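Local coordinates for protein K5 lyase (Enterobacteria phage k1-5, PDB 2X3H) that probably cleaves the K5 capsular polysaccharide of its bacterial host by a lyase mechanism, as part of a trimeric tail spike of the phage, at residues 361-366 with 386-391; 376-381 with 418-423. One frame throughout, in Å; residues are numbered along the deposited sequence.

Both contacts belong to the parallel beta-helix of this tail-spike lyase, their centres about 8 Å apart. Along the chain the segments alternate: 361-366, 376-381, 386-391, 418-423. Contact 1 runs along one wall, where strand 386-389 stacks on strand 363-369; contact 2 spans the interior from strand 376-378, in a different sheet, to strand 419-422. The two meet because 419-422 is the next strand of the first wall, with Val387 N probably bonded to Val419 O (2.9 Å) and Val389 N to His421 O (2.8 Å). Inside, Val387 CG1 packs on Ile376 CD1. Contact 1 thus joins neighbouring coils along a wall and contact 2 joins two walls, while the wall's outer surface faces neighbouring subunits.

Contact 1: residues 361-366 with 386-391; sequences NNYASV and FVEVKH
Two successive rungs of a parallel beta-helix wall meet here, with Tyr363 beside Phe386, Ala364 beside Val387, Ser365 beside Glu388 and Val366 beside Val389. The strands run parallel, and five backbone bonds zip them together, from Phe386 N to Asn362 O (3.0 Å) at the start to Lys390 N on Val366 O (2.9 Å) at the end. Side chains alternate between two environments. Ala364, Val366, Val387 and Val389 point into the coil, where Phe355 and Ile352 of strand 349-355 and Ile376 add to the apolar filling. On that side CG2 of Val366 rests against CG1 of Val387 at 3.9 Å and against CG2 of Val389 at 4.0 Å.

The other face carries Ser365 as well as Tyr363, Phe386 and Glu388, and on it these last three approach the neighbouring subunits. Tyr363 holds CG anti to the backbone N (chi1 171°) and Phe386 does likewise, which lays the two rings side by side and pointing the same way. Their planes make 62°, an oblique pair in which CD2 of Phe386 comes to the edge of the tyrosine, 3.6 Å from Tyr363 CD1. The hydroxyl goes further along the ladder: Tyr363 OH donates to OE1 of Glu388 at 2.6 Å. That oxygen lies near the ring plane and accepts through its anti lone pair, with the carboxylate turned 61° from the ring. Phe367 of the second subunit meets the Tyr363 ring edge-to-face, and Lys390 NZ makes a long, weak ion pair with Glu388 OE1 of the third subunit. Ser365 OG turns instead to the preceding rung, accepting from Asn332 N, while Ser365 CB sits 4.0 Å from Lys390 CG.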
ATOM      1  N   ASN A 361      -3.505  18.660   8.635  1.00  3.91           N
ATOM      2  CA  ASN A 361      -4.445  17.724   8.056  1.00  3.24           C
ATOM      3  C   ASN A 361      -3.779  16.580   7.302  1.00  3.87           C
ATOM      4  O   ASN A 361      -4.365  16.022   6.363  1.00  4.50           O
ATOM      5  CB  ASN A 361      -5.473  18.463   7.181  1.00  4.22           C
ATOM      6  CG  ASN A 361      -6.441  19.314   8.011  1.00  5.29           C
ATOM      7  OD1 ASN A 361      -7.374  18.783   8.635  1.00  4.73           O
ATOM      8  ND2 ASN A 361      -6.216  20.636   8.027  1.00  5.82           N
ATOM      9  N   ASN A 362      -2.558  16.236   7.717  1.00  3.50           N
ATOM     10  CA  ASN A 362      -1.832  15.107   7.119  1.00  4.01           C
ATOM     11  C   ASN A 362      -2.056  13.819   7.894  1.00  4.59           C
ATOM     12  O   ASN A 362      -2.478  13.851   9.048  1.00  5.05           O
ATOM     13  CB  ASN A 362      -0.336  15.406   7.063  1.00  4.21           C
ATOM     14  CG  ASN A 362      -0.026  16.651   6.253  1.00  3.76           C
ATOM     15  OD1 ASN A 362      -0.114  16.630   5.014  1.00  4.69           O
ATOM     16  ND2 ASN A 362       0.365  17.726   6.931  1.00  3.59           N
ATOM     17  N   TYR A 363      -1.780  12.697   7.239  1.00  4.01           N
ATOM     18  CA  TYR A 363      -1.868  11.373   7.874  1.00  4.09           C
ATOM     19  C   TYR A 363      -0.528  10.674   7.687  1.00  4.59           C
ATOM     20  O   TYR A 363       0.041  10.746   6.597  1.00  4.85           O
ATOM     21  CB  TYR A 363      -2.959  10.523   7.195  1.00  5.10           C
ATOM     22  CG  TYR A 363      -2.962   9.074   7.637  1.00  4.84           C
ATOM     23  CD1 TYR A 363      -3.685   8.680   8.752  1.00  6.18           C
ATOM     24  CD2 TYR A 363      -2.255   8.107   6.938  1.00  5.93           C
ATOM     25  CE1 TYR A 363      -3.685   7.350   9.187  1.00  6.57           C
ATOM     26  CE2 TYR A 363      -2.269   6.765   7.341  1.00  6.56           C
ATOM     27  CZ  TYR A 363      -2.980   6.397   8.469  1.00  6.28           C
ATOM     28  OH  TYR A 363      -2.959   5.076   8.872  1.00  8.60           O
ATOM     29  N   ALA A 364      -0.036   9.967   8.711  1.00  4.27           N
ATOM     30  CA  ALA A 364       1.150   9.111   8.517  1.00  3.52           C
ATOM     31  C   ALA A 364       0.965   7.806   9.260  1.00  4.91           C
ATOM     32  O   ALA A 364       0.543   7.816  10.417  1.00  5.59           O
ATOM     33  CB  ALA A 364       2.413   9.823   9.024  1.00  4.99           C
ATOM     34  N   SER A 365       1.293   6.692   8.618  1.00  3.67           N
ATOM     35  CA  SER A 365       1.348   5.404   9.332  1.00  4.00           C
ATOM     36  C   SER A 365       2.791   4.929   9.338  1.00  4.77           C
ATOM     37  O   SER A 365       3.428   4.842   8.285  1.00  4.96           O
ATOM     38  CB  SER A 365       0.402   4.371   8.713  1.00  5.38           C
ATOM     39  OG  SER A 365       0.682   4.151   7.340  1.00  5.41           O
ATOM     40  N   VAL A 366       3.299   4.630  10.531  1.00  3.72           N
ATOM     41  CA  VAL A 366       4.739   4.498  10.720  1.00  3.27           C
ATOM     42  C   VAL A 366       5.149   3.319  11.599  1.00  4.05           C
ATOM     43  O   VAL A 366       4.388   2.894  12.476  1.00  4.34           O
ATOM     44  CB  VAL A 366       5.332   5.794  11.307  1.00  3.77           C
ATOM     45  CG1 VAL A 366       5.022   6.986  10.373  1.00  4.18           C
ATOM     46  CG2 VAL A 366       4.798   6.042  12.701  1.00  3.43           C
ATOM     47  N   PHE A 386      -2.621  13.306  11.976  1.00  3.50           N
ATOM     48  CA  PHE A 386      -2.930  12.041  12.643  1.00  4.24           C
ATOM     49  C   PHE A 386      -1.849  11.032  12.306  1.00  4.50           C
ATOM     50  O   PHE A 386      -1.603  10.753  11.123  1.00  3.94           O
ATOM     51  CB  PHE A 386      -4.308  11.536  12.186  1.00  4.79           C
ATOM     52  CG  PHE A 386      -4.680  10.176  12.699  1.00  5.61           C
ATOM     53  CD1 PHE A 386      -4.398   9.795  14.008  1.00  7.38           C
ATOM     54  CD2 PHE A 386      -5.358   9.290  11.868  1.00  7.09           C
ATOM     55  CE1 PHE A 386      -4.767   8.526  14.467  1.00  7.16           C
ATOM     56  CE2 PHE A 386      -5.735   8.032  12.332  1.00  7.89           C
ATOM     57  CZ  PHE A 386      -5.426   7.657  13.634  1.00  7.22           C
ATOM     58  N   VAL A 387      -1.178  10.527  13.345  1.00  3.66           N
ATOM     59  CA  VAL A 387      -0.109   9.545  13.160  1.00  4.88           C
ATOM     60  C   VAL A 387      -0.552   8.226  13.778  1.00  5.61           C
ATOM     61  O   VAL A 387      -0.918   8.187  14.958  1.00  5.78           O
ATOM     62  CB  VAL A 387       1.231   9.991  13.806  1.00  5.29           C
ATOM     63  CG1 VAL A 387       2.246   8.853  13.773  1.00  6.93           C
ATOM     64  CG2 VAL A 387       1.787  11.218  13.090  1.00  5.83           C
ATOM     65  N   GLU A 388      -0.527   7.158  12.981  1.00  4.85           N
ATOM     66  CA  GLU A 388      -0.715   5.811  13.506  1.00  6.06           C
ATOM     67  C   GLU A 388       0.618   5.102  13.568  1.00  4.95           C
ATOM     68  O   GLU A 388       1.216   4.808  12.537  1.00  4.69           O
ATOM     69  CB  GLU A 388      -1.681   5.006  12.633  1.00  8.38           C
ATOM     70  CG  GLU A 388      -3.094   5.512  12.691  1.00 12.54           C
ATOM     71  CD  GLU A 388      -4.064   4.448  12.243  1.00 15.30           C
ATOM     72  OE1 GLU A 388      -4.198   4.242  11.018  1.00 15.37           O
ATOM     73  OE2 GLU A 388      -4.666   3.800  13.130  1.00 17.95           O
ATOM     74  N   VAL A 389       1.082   4.859  14.792  1.00  4.22           N
ATOM     75  CA  VAL A 389       2.281   4.072  15.038  1.00  5.34           C
ATOM     76  C   VAL A 389       1.837   2.614  14.987  1.00  5.26           C
ATOM     77  O   VAL A 389       1.321   2.083  15.974  1.00  6.13           O
ATOM     78  CB  VAL A 389       2.908   4.449  16.397  1.00  4.73           C
ATOM     79  CG1 VAL A 389       4.141   3.595  16.697  1.00  4.74           C
ATOM     80  CG2 VAL A 389       3.266   5.937  16.420  1.00  6.20           C
ATOM     81  N   LYS A 390       2.001   1.985  13.823  1.00  4.95           N
ATOM     82  CA  LYS A 390       1.412   0.661  13.572  1.00  5.12           C
ATOM     83  C   LYS A 390       2.147  -0.465  14.295  1.00  5.53           C
ATOM     84  O   LYS A 390       1.543  -1.480  14.645  1.00  6.56           O
ATOM     85  CB  LYS A 390       1.323   0.366  12.076  1.00  8.00           C
ATOM     86  CG  LYS A 390       0.431   1.331  11.293  1.00 10.73           C
ATOM     87  CD  LYS A 390      -1.003   0.844  11.167  1.00 15.69           C
ATOM     88  CE  LYS A 390      -1.761   1.012  12.462  1.00 17.78           C
ATOM     89  NZ  LYS A 390      -1.742  -0.237  13.284  1.00 20.28           N
ATOM     90  N   HIS A 391       3.448  -0.277  14.495  1.00  4.59           N
ATOM     91  CA  HIS A 391       4.185  -1.111  15.428  1.00  4.98           C
ATOM     92  C   HIS A 391       5.149  -0.220  16.207  1.00  5.66           C
ATOM     93  O   HIS A 391       5.835   0.609  15.619  1.00  6.28           O
ATOM     94  CB  HIS A 391       4.918  -2.271  14.756  1.00  6.11           C
ATOM     95  CG  HIS A 391       5.430  -3.269  15.744  1.00  5.79           C
ATOM     96  ND1 HIS A 391       4.795  -4.462  16.014  1.00  7.74           N
ATOM     97  CD2 HIS A 391       6.491  -3.207  16.581  1.00  5.22           C
ATOM     98  CE1 HIS A 391       5.457  -5.101  16.967  1.00  2.60           C
ATOM     99  NE2 HIS A 391       6.489  -4.359  17.325  1.00  8.07           N
TER

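Contact 2: residues 376-381 with 418-423; sequences ITFESG and NVVHAP
Phe378 and Asn418 meet inside the parallel beta-helix, where strand 376-378 of one wall looks across the core at strand 419-422 of another. The two strands run nearly antiparallel, their axes 10.2 Å apart at closest approach, too far for backbone pairing, so the contact is made almost entirely by side chains. Phe378 carries most of it. Its CB already lies 3.5 Å from Asn418 ND2, and CG, anti to the carbonyl carbon (chi1 -67°), sits under the same nitrogen at 3.4 Å, as does CD1. CD2 stands farther from the asparagine. The ring slides past Asn418 in the opposite direction, its plane only 17° from that of the amide, so that the two are stacked. CE1 and CZ lie under Asn418 CB, which ends up over the ring centre, 3.6 Å from the centroid, in a CH-pi contact. At the far edge, Phe378 CE2 meets Val420 CG2 in the ring plane at 3.7 Å, and CZ reaches the same methyl.

The opposite face of the ring is covered toward its rim by CG2 of Ile376, two residues back on the same strand. Asn418 is held flat against the phenyl by polar partners: ND2 is hydrogen-bonded to Thr410 OG1 and Ser382 OG, and OD1 accepts from Asn385 N. Beyond the ring, Ile376 and Val420 close the gap tip to tip, with Ile376 CD1 3.6 Å from Val420 CG1.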
ATOM      1  N   ILE A 376       8.080  11.044  16.700  1.00  5.00           N
ATOM      2  CA  ILE A 376       7.272  12.057  15.995  1.00  6.01           C
ATOM      3  C   ILE A 376       7.665  13.468  16.402  1.00  6.24           C
ATOM      4  O   ILE A 376       7.898  13.726  17.592  1.00  6.22           O
ATOM      5  CB  ILE A 376       5.760  11.857  16.289  1.00  6.65           C
ATOM      6  CG1 ILE A 376       5.317  10.463  15.863  1.00  8.41           C
ATOM      7  CG2 ILE A 376       4.905  12.881  15.544  1.00  6.88           C
ATOM      8  CD1 ILE A 376       4.038   9.985  16.559  1.00 11.60           C
ATOM      9  N   THR A 377       7.735  14.386  15.429  1.00  5.88           N
ATOM     10  CA  THR A 377       7.898  15.816  15.736  1.00  6.06           C
ATOM     11  C   THR A 377       6.750  16.614  15.133  1.00  5.91           C
ATOM     12  O   THR A 377       6.565  16.604  13.910  1.00  6.63           O
ATOM     13  CB  THR A 377       9.237  16.382  15.204  1.00  7.40           C
ATOM     14  OG1 THR A 377      10.338  15.747  15.879  1.00  9.43           O
ATOM     15  CG2 THR A 377       9.291  17.888  15.422  1.00  7.15           C
ATOM     16  N   PHE A 378       5.983  17.272  16.003  1.00  5.58           N
ATOM     17  CA  PHE A 378       4.927  18.199  15.593  1.00  5.24           C
ATOM     18  C   PHE A 378       5.473  19.588  15.889  1.00  5.23           C
ATOM     19  O   PHE A 378       5.650  19.944  17.062  1.00  5.47           O
ATOM     20  CB  PHE A 378       3.658  18.014  16.437  1.00  5.01           C
ATOM     21  CG  PHE A 378       2.947  16.703  16.232  1.00  3.91           C
ATOM     22  CD1 PHE A 378       2.482  16.326  14.974  1.00  3.67           C
ATOM     23  CD2 PHE A 378       2.689  15.880  17.310  1.00  4.29           C
ATOM     24  CE1 PHE A 378       1.802  15.137  14.787  1.00  3.54           C
ATOM     25  CE2 PHE A 378       1.995  14.683  17.138  1.00  4.15           C
ATOM     26  CZ  PHE A 378       1.557  14.310  15.873  1.00  3.74           C
ATOM     27  N   GLU A 379       5.746  20.380  14.857  1.00  5.40           N
ATOM     28  CA  GLU A 379       6.263  21.726  15.107  1.00  6.72           C
ATOM     29  C   GLU A 379       5.133  22.648  15.571  1.00  7.39           C
ATOM     30  O   GLU A 379       3.955  22.323  15.440  1.00  6.94           O
ATOM     31  CB  GLU A 379       7.033  22.278  13.895  1.00  7.05           C
ATOM     32  CG  GLU A 379       8.218  21.385  13.542  1.00  8.04           C
ATOM     33  CD  GLU A 379       9.243  21.995  12.592  1.00  8.38           C
ATOM     34  OE1 GLU A 379       9.001  23.080  12.012  1.00  8.90           O
ATOM     35  OE2 GLU A 379      10.293  21.335  12.416  1.00  9.15           O
ATOM     36  N   SER A 380       5.489  23.793  16.144  1.00  9.14           N
ATOM     37  CA  SER A 380       4.511  24.519  16.947  1.00 10.98           C
ATOM     38  C   SER A 380       3.250  25.006  16.214  1.00 11.41           C
ATOM     39  O   SER A 380       2.195  25.149  16.838  1.00 11.85           O
ATOM     40  CB  SER A 380       5.182  25.647  17.739  1.00 13.93           C
ATOM     41  OG  SER A 380       5.390  26.756  16.917  1.00 16.90           O
ATOM     42  N   GLY A 381       3.341  25.225  14.908  1.00 10.22           N
ATOM     43  CA  GLY A 381       2.174  25.703  14.147  1.00  8.63           C
ATOM     44  C   GLY A 381       1.380  24.584  13.484  1.00  7.34           C
ATOM     45  O   GLY A 381       0.418  24.853  12.764  1.00  7.19           O
ATOM     46  N   ASN A 418      -3.343  17.726  17.035  1.00  3.10           N
ATOM     47  CA  ASN A 418      -2.665  16.582  16.424  1.00  2.90           C
ATOM     48  C   ASN A 418      -3.057  15.337  17.232  1.00  3.80           C
ATOM     49  O   ASN A 418      -3.547  15.463  18.356  1.00  4.11           O
ATOM     50  CB  ASN A 418      -1.138  16.793  16.405  1.00  3.67           C
ATOM     51  CG  ASN A 418      -0.710  17.915  15.469  1.00  4.86           C
ATOM     52  OD1 ASN A 418      -1.227  18.029  14.355  1.00  5.28           O
ATOM     53  ND2 ASN A 418       0.242  18.748  15.914  1.00  5.24           N
ATOM     54  N   VAL A 419      -2.848  14.145  16.678  1.00  2.96           N
ATOM     55  CA  VAL A 419      -3.301  12.912  17.323  1.00  3.02           C
ATOM     56  C   VAL A 419      -2.281  11.814  17.038  1.00  3.64           C
ATOM     57  O   VAL A 419      -1.765  11.714  15.920  1.00  3.63           O
ATOM     58  CB  VAL A 419      -4.679  12.469  16.784  1.00  3.55           C
ATOM     59  CG1 VAL A 419      -5.066  11.075  17.327  1.00  4.91           C
ATOM     60  CG2 VAL A 419      -5.748  13.524  17.103  1.00  3.89           C
ATOM     61  N   VAL A 420      -1.988  11.002  18.052  1.00  3.09           N
ATOM     62  CA  VAL A 420      -1.137   9.815  17.868  1.00  3.96           C
ATOM     63  C   VAL A 420      -1.819   8.573  18.447  1.00  4.55           C
ATOM     64  O   VAL A 420      -2.239   8.598  19.604  1.00  4.99           O
ATOM     65  CB  VAL A 420       0.228   9.994  18.559  1.00  4.35           C
ATOM     66  CG1 VAL A 420       1.113   8.755  18.355  1.00  5.27           C
ATOM     67  CG2 VAL A 420       0.920  11.255  18.033  1.00  5.34           C
ATOM     68  N   HIS A 421      -1.936   7.517  17.638  1.00  4.61           N
ATOM     69  CA  HIS A 421      -2.399   6.196  18.126  1.00  5.25           C
ATOM     70  C   HIS A 421      -1.284   5.168  18.030  1.00  6.46           C
ATOM     71  O   HIS A 421      -0.495   5.202  17.090  1.00  6.18           O
ATOM     72  CB  HIS A 421      -3.546   5.679  17.257  1.00  6.30           C
ATOM     73  CG  HIS A 421      -4.830   6.428  17.418  1.00  7.06           C
ATOM     74  ND1 HIS A 421      -6.016   5.959  16.895  1.00  9.14           N
ATOM     75  CD2 HIS A 421      -5.127   7.587  18.051  1.00  8.08           C
ATOM     76  CE1 HIS A 421      -6.985   6.811  17.182  1.00  9.45           C
ATOM     77  NE2 HIS A 421      -6.475   7.802  17.888  1.00  8.64           N
ATOM     78  N   ALA A 422      -1.254   4.235  18.983  1.00  5.24           N
ATOM     79  CA  ALA A 422      -0.368   3.053  18.916  1.00  5.79           C
ATOM     80  C   ALA A 422      -1.202   1.830  19.303  1.00  5.86           C
ATOM     81  O   ALA A 422      -1.201   1.411  20.474  1.00  5.78           O
ATOM     82  CB  ALA A 422       0.798   3.208  19.858  1.00  5.80           C
ATOM     83  N   PRO A 423      -1.933   1.266  18.325  1.00  5.95           N
ATOM     84  CA  PRO A 423      -2.902   0.197  18.616  1.00  5.42           C
ATOM     85  C   PRO A 423      -2.303  -1.046  19.310  1.00  5.10           C
ATOM     86  O   PRO A 423      -2.971  -1.629  20.156  1.00  4.82           O
ATOM     87  CB  PRO A 423      -3.496  -0.137  17.237  1.00  6.89           C
ATOM     88  CG  PRO A 423      -3.235   1.113  16.392  1.00  8.95           C
ATOM     89  CD  PRO A 423      -1.912   1.634  16.895  1.00  6.13           C
TER